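Local coordinates for 6-aminohexanoate-cyclic-dimer hydrolase (Arthrobacter sp., PDB 3A2Q), which hydrolyses the cyclic dimer of 6-aminohexanoate, a by-product of nylon-6 manufacture, to the linear dimer, at residues V268-L273 with G304-L309; L386-R391 with A423-F428; S85-M90 with D338-T343. The protein carries 1 engineered substitution. All coordinates share one frame; numbering follows the deposited sequence.

Contact 1 (V268-L273 with G304-L309); sequences VGDFAL and GDRSFL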
loop_
_atom_site.group_PDB
_atom_site.type_symbol
_atom_site.label_atom_id
_atom_site.label_comp_id
_atom_site.label_asym_id
_atom_site.label_seq_id
_atom_site.Cartn_x
_atom_site.Cartn_y
_atom_site.Cartn_z
ATOM N N VAL A 268 -13.087 -1.015 -19.235
ATOM C CA VAL A 268 -12.812 0.217 -19.965
ATOM C C VAL A 268 -12.559 -0.125 -21.436
ATOM O O VAL A 268 -12.877 0.661 -22.333
ATOM C CB VAL A 268 -11.599 0.966 -19.349
ATOM C CG1 VAL A 268 -11.340 2.272 -20.098
ATOM C CG2 VAL A 268 -11.888 1.281 -17.881
ATOM N N GLY A 269 -12.011 -1.315 -21.672
ATOM C CA GLY A 269 -11.758 -1.765 -23.030
ATOM C C GLY A 269 -10.561 -1.154 -23.733
ATOM O O GLY A 269 -10.425 -1.299 -24.956
ATOM N N ASP A 270 -9.685 -0.491 -22.976
ATOM C CA ASP A 270 -8.509 0.135 -23.564
ATOM C C ASP A 270 -7.236 -0.715 -23.532
ATOM O O ASP A 270 -6.169 -0.278 -23.960
ATOM C CB ASP A 270 -8.279 1.525 -22.942
ATOM C CG ASP A 270 -8.057 1.491 -21.439
ATOM O OD1 ASP A 270 -8.533 0.558 -20.750
ATOM O OD2 ASP A 270 -7.414 2.438 -20.943
ATOM N N PHE A 271 -7.363 -1.936 -23.018
ATOM C CA PHE A 271 -6.274 -2.906 -22.980
ATOM C C PHE A 271 -6.869 -4.223 -22.500
ATOM O O PHE A 271 -7.901 -4.229 -21.836
ATOM C CB PHE A 271 -5.106 -2.448 -22.083
ATOM C CG PHE A 271 -5.460 -2.290 -20.631
ATOM C CD1 PHE A 271 -5.698 -3.403 -19.828
ATOM C CD2 PHE A 271 -5.562 -1.021 -20.070
ATOM C CE1 PHE A 271 -6.038 -3.253 -18.486
ATOM C CE2 PHE A 271 -5.899 -0.857 -18.734
ATOM C CZ PHE A 271 -6.140 -1.978 -17.938
ATOM N N ALA A 272 -6.236 -5.336 -22.853
ATOM C CA ALA A 272 -6.753 -6.640 -22.462
ATOM C C ALA A 272 -6.237 -7.084 -21.103
ATOM O O ALA A 272 -5.036 -7.035 -20.831
ATOM C CB ALA A 272 -6.398 -7.683 -23.523
ATOM N N LEU A 273 -7.149 -7.514 -20.244
ATOM C CA LEU A 273 -6.748 -7.987 -18.932
ATOM C C LEU A 273 -5.931 -9.263 -19.134
ATOM O O LEU A 273 -6.346 -10.165 -19.870
ATOM C CB LEU A 273 -7.980 -8.292 -18.074
ATOM C CG LEU A 273 -7.711 -8.955 -16.718
ATOM C CD1 LEU A 273 -6.902 -8.010 -15.838
ATOM C CD2 LEU A 273 -9.034 -9.305 -16.053
ATOM N N GLY A 304 -16.383 1.052 -15.984
ATOM C CA GLY A 304 -16.168 1.078 -17.421
ATOM C C GLY A 304 -15.713 2.447 -17.888
ATOM O O GLY A 304 -15.450 2.666 -19.072
ATOM N N ASP A 305 -15.605 3.373 -16.942
ATOM C CA ASP A 305 -15.204 4.740 -17.242
ATOM C C ASP A 305 -13.994 5.146 -16.407
ATOM O O ASP A 305 -13.949 4.908 -15.196
ATOM C CB ASP A 305 -16.398 5.674 -16.974
ATOM C CG ASP A 305 -16.041 7.147 -17.075
ATOM O OD1 ASP A 305 -15.393 7.553 -18.062
ATOM O OD2 ASP A 305 -16.430 7.907 -16.163
ATOM N N ARG A 306 -12.992 5.725 -17.056
ATOM C CA ARG A 306 -11.815 6.172 -16.326
ATOM C C ARG A 306 -11.549 7.637 -16.659
ATOM O O ARG A 306 -10.426 8.120 -16.539
ATOM C CB ARG A 306 -10.588 5.314 -16.659
ATOM C CG ARG A 306 -9.602 5.223 -15.494
ATOM C CD ARG A 306 -8.317 4.517 -15.851
ATOM N NE ARG A 306 -8.539 3.150 -16.316
ATOM C CZ ARG A 306 -8.314 2.738 -17.560
ATOM N NH1 ARG A 306 -7.859 3.588 -18.471
ATOM N NH2 ARG A 306 -8.542 1.473 -17.893
ATOM N N SER A 307 -12.601 8.340 -17.068
ATOM C CA SER A 307 -12.499 9.759 -17.411
ATOM C C SER A 307 -11.957 10.567 -16.239
ATOM O O SER A 307 -11.234 11.545 -16.420
ATOM C CB SER A 307 -13.874 10.310 -17.797
ATOM O OG SER A 307 -14.358 9.684 -18.967
ATOM N N PHE A 308 -12.314 10.142 -15.034
ATOM C CA PHE A 308 -11.894 10.814 -13.812
ATOM C C PHE A 308 -10.381 10.908 -13.653
ATOM O O PHE A 308 -9.879 11.819 -12.988
ATOM C CB PHE A 308 -12.469 10.072 -12.601
ATOM C CG PHE A 308 -11.813 8.739 -12.339
ATOM C CD1 PHE A 308 -10.637 8.661 -11.600
ATOM C CD2 PHE A 308 -12.360 7.568 -12.851
ATOM C CE1 PHE A 308 -10.010 7.434 -11.375
ATOM C CE2 PHE A 308 -11.745 6.335 -12.631
ATOM C CZ PHE A 308 -10.568 6.268 -11.892
ATOM N N LEU A 309 -9.651 9.966 -14.248
ATOM C CA LEU A 309 -8.203 9.963 -14.105
ATOM C C LEU A 309 -7.562 11.256 -14.596
ATOM O O LEU A 309 -6.516 11.666 -14.087
ATOM C CB LEU A 309 -7.587 8.760 -14.827
ATOM C CG LEU A 309 -6.185 8.365 -14.339
ATOM C CD1 LEU A 309 -6.222 8.054 -12.843
ATOM C CD2 LEU A 309 -5.693 7.157 -15.110
#

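Contact 2 (L386-R391 with A423-F428); sequences LPTVTR and AFTVPF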
loop_
_atom_site.group_PDB
_atom_site.type_symbol
_atom_site.label_atom_id
_atom_site.label_comp_id
_atom_site.label_asym_id
_atom_site.label_seq_id
_atom_site.Cartn_x
_atom_site.Cartn_y
_atom_site.Cartn_z
ATOM N N LEU A 386 -11.916 -8.922 -8.048
ATOM C CA LEU A 386 -11.247 -8.626 -9.304
ATOM C C LEU A 386 -9.743 -8.714 -9.094
ATOM O O LEU A 386 -9.267 -8.655 -7.962
ATOM C CB LEU A 386 -11.621 -7.224 -9.799
ATOM C CG LEU A 386 -11.082 -6.006 -9.036
ATOM C CD1 LEU A 386 -11.391 -4.748 -9.833
ATOM C CD2 LEU A 386 -11.696 -5.922 -7.646
ATOM N N PRO A 387 -8.974 -8.889 -10.185
ATOM C CA PRO A 387 -7.515 -8.975 -10.036
ATOM C C PRO A 387 -7.000 -7.674 -9.432
ATOM O O PRO A 387 -7.589 -6.621 -9.659
ATOM C CB PRO A 387 -7.027 -9.164 -11.477
ATOM C CG PRO A 387 -8.203 -9.793 -12.169
ATOM C CD PRO A 387 -9.386 -9.071 -11.585
ATOM N N THR A 388 -5.920 -7.730 -8.658
ATOM C CA THR A 388 -5.388 -6.503 -8.082
ATOM C C THR A 388 -4.704 -5.713 -9.200
ATOM O O THR A 388 -4.915 -4.508 -9.327
ATOM C CB THR A 388 -4.383 -6.790 -6.955
ATOM O OG1 THR A 388 -5.013 -7.593 -5.955
ATOM C CG2 THR A 388 -3.919 -5.482 -6.307
ATOM N N VAL A 389 -3.887 -6.393 -10.004
ATOM C CA VAL A 389 -3.210 -5.740 -11.128
ATOM C C VAL A 389 -3.699 -6.378 -12.427
ATOM O O VAL A 389 -4.263 -7.476 -12.408
ATOM C CB VAL A 389 -1.670 -5.837 -11.018
ATOM C CG1 VAL A 389 -1.209 -5.166 -9.736
ATOM C CG2 VAL A 389 -1.220 -7.290 -11.061
ATOM N N THR A 390 -3.484 -5.706 -13.556
ATOM C CA THR A 390 -3.988 -6.216 -14.832
ATOM C C THR A 390 -2.966 -6.769 -15.814
ATOM O O THR A 390 -3.328 -7.155 -16.929
ATOM C CB THR A 390 -4.782 -5.130 -15.569
ATOM O OG1 THR A 390 -3.871 -4.184 -16.147
ATOM C CG2 THR A 390 -5.703 -4.399 -14.603
ATOM N N ARG A 391 -1.704 -6.816 -15.402
ATOM C CA ARG A 391 -0.629 -7.305 -16.258
ATOM C C ARG A 391 0.404 -8.105 -15.485
ATOM O O ARG A 391 0.408 -8.124 -14.254
ATOM C CB ARG A 391 0.087 -6.123 -16.905
ATOM C CG ARG A 391 0.637 -5.141 -15.875
ATOM C CD ARG A 391 1.691 -4.218 -16.468
ATOM N NE ARG A 391 2.875 -4.958 -16.893
ATOM C CZ ARG A 391 3.885 -4.418 -17.569
ATOM N NH1 ARG A 391 3.853 -3.132 -17.895
ATOM N NH2 ARG A 391 4.925 -5.164 -17.921
ATOM N N ALA A 423 -4.849 0.386 -12.928
ATOM C CA ALA A 423 -6.206 0.557 -13.451
ATOM C C ALA A 423 -7.315 -0.062 -12.596
ATOM O O ALA A 423 -8.412 0.488 -12.518
ATOM C CB ALA A 423 -6.289 0.023 -14.882
ATOM N N PHE A 424 -7.039 -1.200 -11.962
ATOM C CA PHE A 424 -8.043 -1.860 -11.123
ATOM C C PHE A 424 -7.970 -1.473 -9.637
ATOM O O PHE A 424 -8.776 -1.945 -8.829
ATOM C CB PHE A 424 -7.920 -3.382 -11.247
ATOM C CG PHE A 424 -8.550 -3.958 -12.491
ATOM C CD1 PHE A 424 -8.858 -3.149 -13.586
ATOM C CD2 PHE A 424 -8.797 -5.323 -12.582
ATOM C CE1 PHE A 424 -9.399 -3.694 -14.750
ATOM C CE2 PHE A 424 -9.339 -5.878 -13.742
ATOM C CZ PHE A 424 -9.640 -5.060 -14.828
ATOM N N THR A 425 -7.015 -0.623 -9.265
ATOM C CA THR A 425 -6.909 -0.218 -7.867
ATOM C C THR A 425 -7.319 1.237 -7.642
ATOM O O THR A 425 -7.959 1.565 -6.642
ATOM C CB THR A 425 -5.472 -0.409 -7.313
ATOM O OG1 THR A 425 -4.523 0.118 -8.247
ATOM C CG2 THR A 425 -5.177 -1.885 -7.055
ATOM N N VAL A 426 -6.973 2.108 -8.583
ATOM C CA VAL A 426 -7.276 3.528 -8.432
ATOM C C VAL A 426 -8.755 3.916 -8.266
ATOM O O VAL A 426 -9.062 4.886 -7.571
ATOM C CB VAL A 426 -6.630 4.352 -9.588
ATOM C CG1 VAL A 426 -7.383 4.148 -10.877
ATOM C CG2 VAL A 426 -6.580 5.818 -9.212
ATOM N N PRO A 427 -9.693 3.166 -8.875
ATOM C CA PRO A 427 -11.090 3.573 -8.686
ATOM C C PRO A 427 -11.509 3.610 -7.215
ATOM O O PRO A 427 -12.355 4.408 -6.824
ATOM C CB PRO A 427 -11.873 2.515 -9.466
ATOM C CG PRO A 427 -10.907 2.033 -10.488
ATOM C CD PRO A 427 -9.610 1.965 -9.724
ATOM N N PHE A 428 -10.909 2.749 -6.400
ATOM C CA PHE A 428 -11.271 2.678 -4.993
ATOM C C PHE A 428 -10.571 3.689 -4.102
ATOM O O PHE A 428 -10.948 3.864 -2.944
ATOM C CB PHE A 428 -11.099 1.232 -4.535
ATOM C CG PHE A 428 -11.807 0.275 -5.443
ATOM C CD1 PHE A 428 -13.201 0.303 -5.534
ATOM C CD2 PHE A 428 -11.095 -0.505 -6.348
ATOM C CE1 PHE A 428 -13.872 -0.416 -6.518
ATOM C CE2 PHE A 428 -11.759 -1.230 -7.340
ATOM C CZ PHE A 428 -13.151 -1.183 -7.426
HETATM O O HOH W 1 -4.666 -2.517 -10.924
#

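Contact 3 (S85-M90 with D338-T343); sequences SSIKGM and DDVEWT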
loop_
_atom_site.group_PDB
_atom_site.type_symbol
_atom_site.label_atom_id
_atom_site.label_comp_id
_atom_site.label_asym_id
_atom_site.label_seq_id
_atom_site.Cartn_x
_atom_site.Cartn_y
_atom_site.Cartn_z
ATOM N N SER A 85 11.971 10.867 1.450
ATOM C CA SER A 85 10.832 10.806 0.538
ATOM C C SER A 85 11.400 10.517 -0.846
ATOM O O SER A 85 10.769 10.795 -1.867
ATOM C CB SER A 85 10.074 12.134 0.516
ATOM O OG SER A 85 9.403 12.355 1.741
ATOM N N SER A 86 12.607 9.959 -0.853
ATOM C CA SER A 86 13.329 9.622 -2.074
ATOM C C SER A 86 13.577 10.801 -3.003
ATOM O O SER A 86 13.579 10.661 -4.229
ATOM C CB SER A 86 12.628 8.487 -2.820
ATOM O OG SER A 86 12.869 7.258 -2.153
ATOM N N ILE A 87 13.784 11.969 -2.406
ATOM C CA ILE A 87 14.089 13.174 -3.167
ATOM C C ILE A 87 15.605 13.344 -3.054
ATOM O O ILE A 87 16.142 13.415 -1.951
ATOM C CB ILE A 87 13.397 14.421 -2.577
ATOM C CG1 ILE A 87 11.878 14.231 -2.594
ATOM C CG2 ILE A 87 13.777 15.653 -3.391
ATOM C CD1 ILE A 87 11.098 15.383 -1.974
ATOM N N LYS A 88 16.290 13.382 -4.193
ATOM C CA LYS A 88 17.742 13.528 -4.201
ATOM C C LYS A 88 18.166 14.705 -3.324
ATOM O O LYS A 88 18.953 14.544 -2.393
ATOM C CB LYS A 88 18.236 13.735 -5.637
ATOM C CG LYS A 88 19.748 13.794 -5.787
ATOM C CD LYS A 88 20.139 13.919 -7.254
ATOM C CE LYS A 88 21.649 13.996 -7.431
ATOM N NZ LYS A 88 22.225 15.209 -6.788
ATOM N N GLY A 89 17.621 15.881 -3.619
ATOM C CA GLY A 89 17.950 17.069 -2.850
ATOM C C GLY A 89 17.734 16.925 -1.354
ATOM O O GLY A 89 18.390 17.604 -0.564
ATOM N N MET A 90 16.814 16.050 -0.954
ATOM C CA MET A 90 16.537 15.844 0.465
ATOM C C MET A 90 17.479 14.826 1.095
ATOM O O MET A 90 17.848 14.951 2.259
ATOM C CB MET A 90 15.090 15.387 0.674
ATOM C CG MET A 90 14.044 16.445 0.371
ATOM S SD MET A 90 14.225 17.922 1.394
ATOM C CE MET A 90 13.812 17.266 2.989
ATOM N N ASP A 338 17.235 20.343 -10.120
ATOM C CA ASP A 338 18.388 19.479 -9.887
ATOM C C ASP A 338 18.261 18.660 -8.607
ATOM O O ASP A 338 19.084 17.781 -8.337
ATOM C CB ASP A 338 19.669 20.320 -9.829
ATOM C CG ASP A 338 19.896 21.126 -11.097
ATOM O OD1 ASP A 338 19.924 20.518 -12.191
ATOM O OD2 ASP A 338 20.047 22.364 -10.999
ATOM N N ASP A 339 17.227 18.944 -7.822
ATOM C CA ASP A 339 17.006 18.242 -6.562
ATOM C C ASP A 339 16.037 17.067 -6.687
ATOM O O ASP A 339 16.035 16.166 -5.851
ATOM C CB ASP A 339 16.474 19.218 -5.513
ATOM C CG ASP A 339 17.458 20.327 -5.199
ATOM O OD1 ASP A 339 18.572 20.008 -4.739
ATOM O OD2 ASP A 339 17.116 21.510 -5.411
ATOM N N VAL A 340 15.221 17.081 -7.734
ATOM C CA VAL A 340 14.233 16.029 -7.946
ATOM C C VAL A 340 14.392 15.365 -9.312
ATOM O O VAL A 340 15.249 15.758 -10.105
ATOM C CB VAL A 340 12.804 16.604 -7.833
ATOM C CG1 VAL A 340 12.638 17.326 -6.501
ATOM C CG2 VAL A 340 12.529 17.555 -8.978
ATOM N N GLU A 341 13.567 14.353 -9.576
ATOM C CA GLU A 341 13.602 13.645 -10.849
ATOM C C GLU A 341 12.875 14.490 -11.891
ATOM O O GLU A 341 12.008 15.289 -11.545
ATOM C CB GLU A 341 12.944 12.267 -10.697
ATOM C CG GLU A 341 13.721 11.337 -9.767
ATOM C CD GLU A 341 13.128 9.940 -9.673
ATOM O OE1 GLU A 341 12.223 9.620 -10.472
ATOM O OE2 GLU A 341 13.578 9.163 -8.804
ATOM N N TRP A 342 13.224 14.323 -13.164
ATOM C CA TRP A 342 12.602 15.126 -14.211
ATOM C C TRP A 342 11.083 15.005 -14.272
ATOM O O TRP A 342 10.389 15.976 -14.575
ATOM C CB TRP A 342 13.200 14.796 -15.586
ATOM C CG TRP A 342 12.819 13.454 -16.129
ATOM C CD1 TRP A 342 13.423 12.256 -15.865
ATOM C CD2 TRP A 342 11.739 13.172 -17.027
ATOM N NE1 TRP A 342 12.785 11.246 -16.546
ATOM C CE2 TRP A 342 11.747 11.779 -17.265
ATOM C CE3 TRP A 342 10.764 13.961 -17.654
ATOM C CZ2 TRP A 342 10.814 11.157 -18.104
ATOM C CZ3 TRP A 342 9.835 13.341 -18.489
ATOM C CH2 TRP A 342 9.870 11.952 -18.705
ATOM N N THR A 343 10.561 13.818 -13.991
ATOM C CA THR A 343 9.115 13.626 -14.027
ATOM C C THR A 343 8.430 14.528 -13.004
ATOM O O THR A 343 7.376 15.095 -13.276
ATOM C CB THR A 343 8.734 12.160 -13.739
ATOM O OG1 THR A 343 9.397 11.714 -12.552
ATOM C CG2 THR A 343 9.126 11.271 -14.907
HETATM O O HOH W 2 14.839 10.179 -6.646
#

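Contact 1 (V268-L273 with G304-L309)
Arg306 and Asp270 meet in a two-pronged salt bridge: NH1 of Arg306 donates to OD2 of Asp270 at 2.8 Å, and NH2 of Arg306 donates to OD1 of Asp270 at 3.0 Å. Both bonds are nearly straight, and both reach the carboxylate on its syn side. The two nitrogens use the far end of the guanidinium, and the acceptors lie close to its plane. The two planar groups are not quite coplanar, however, being turned 28° apart, so OD2 is approached from somewhat outside the carboxylate plane. A bend at chi3 (-59°) swings the guanidinium of Arg306 across to the aspartate.

The tight part of the contact surrounds this tip. Val268 CG2 comes within 3.4 Å of Arg306 NH2, while CG1 of the same valine lies over one face of the guanidinium. Phe271 approaches obliquely with the CE2 corner of its ring, 3.6 Å from Arg306 NH2, and its ring plane is only 12° from that of the guanidinium. The salt bridge joins the loop between strand 259-262 and helix 275-290 to the lead-in of helix 308-331, in a surface contact of the amidase fold whose centre is about 22 Å from the centre of the chain; Leu419 of helix 416-422 touches both Asp270 and Arg306. Asp270 OD1 has a second partner in Asn266 ND2, which helps fix the carboxylate.

Toward solvent the contact thins out. Val268 CA is 3.7 Å from Gly304 O, a plain backbone approach on the partly exposed side. Asp305 points away from the loop and turns back on its own segment, where OD1 of Asp305 accepts from Ser307 N at 3.1 Å in an Asx turn and also bonds the Ser307 hydroxyl.

Contact 2 (L386-R391 with A423-F428)
Phe424 fills a hollow formed by Leu386, Pro387 and Thr390, where the end of strand 383-387, in the large mixed sheet of the amidase fold, meets the turn between helices 416-422 and 427-431. The main bump on the hollow's wall is the Thr390 methyl. Thr390 CG2 stands 3.5 Å from the centroid of the Phe424 ring and 12° off its normal, a CH-pi contact over the centre of one face. The first torsion of Thr390 (chi1 76°, measured to OG1) leaves this methyl anti to the carbonyl carbon, while OG1 bonds Gln420 O.

The edge of the ring is met differently. Pro387 O lies near the ring plane, 3.4 Å from Phe424 CD2; this buried oxygen has no hydrogen-bonding partner in the model. Beside it, Pro387 CD packs at 3.9 Å from Phe424 CE2. Leu386 sends CD1 obliquely to Phe424 CD2 at 3.8 Å, and the same methyl meets the edge of the Phe428 ring, so one branch bridges two aromatic side chains. Exchanging Phe424 for an alanine would probably leave the Thr390 methyl without its aromatic face and open a gap between Thr390 and Leu386.

Farther along the segments, the methyls of Thr388 and Thr425 meet, CG2 to CG2, at 3.9 Å. Their hydroxyls have other partners: Thr388 OG1 bonds Ser437 OG, and Thr425 OG1 bonds Ala172 O. Thr425 thus ties this packed core to the ligand pocket, since Ala172 lines one of the bound 6-aminohexanoic acid sites. A water completes the seam, donating to Thr388 O at 2.6 Å and accepting from Phe424 N at 2.9 Å.

Contact 3 (S85-M90 with D338-T343)
Ile87 and Val340 lie side by side and point the same way, with Ile87 CG2 touching Val340 CG1 at 3.7 Å. Opposed to its own backbone N (chi1 of Ile87 -60°, measured to CG1), that Ile87 methyl also comes 3.4 Å from Asp339 O. Lys88 approaches the same carbonyl with CB, then runs outward in an extended chain until chi4 turns its amine toward the salt-bridge partner Glu92.

Asp339 rests its side chain against the backbone of Gly89 instead of a side chain: OD1 of Asp339 is 3.5 Å from Gly89 CA. The CA atoms of these two residues are 4.0 Å apart, and a beta carbon on Gly89 would collide with Asp339 CB, so glycine allows the close approach. The carboxylate itself is held by Arg333 and by Thr336 N. A nearly straight bond (172°) joins Gly89 N to Asp339 O at 2.8 Å, arriving in the carbonyl plane on a lone pair. Farther along, a water donates to both Ser86 O and Glu341 OE2, the latter at 2.7 Å.

The bonded nitrogen lies in the first turn of helix 88-93, with Ile87 at the N-cap. The arrangement is therefore a helix N-terminus whose N-H is satisfied by a carbonyl from a distant loop, here the approach to helix 342-352.

How the contacts relate
From the N terminus, residues 85-90 come first, at the start of helix 88-93, and wait 247 residues for 338-343, so contact 3 closes the longest loop. Contact 1 is nested inside it: 268-273 and 304-309 enclose helix 275-290 and edge strand 294-297. Helix 308-331 then leads from contact 1 toward contact 3, the centres of the two contacts being about 31 Å apart. Contact 2 follows in series, closing the span from strand 383-387 to helix 427-431 that contains helix 416-422. Contacts 1 and 2 touch directly: Phe271 CZ packs on Ala423 CB at 3.7 Å, and Leu273 CD1 on Thr390 CA at 3.6 Å. Contact 3 touches neither.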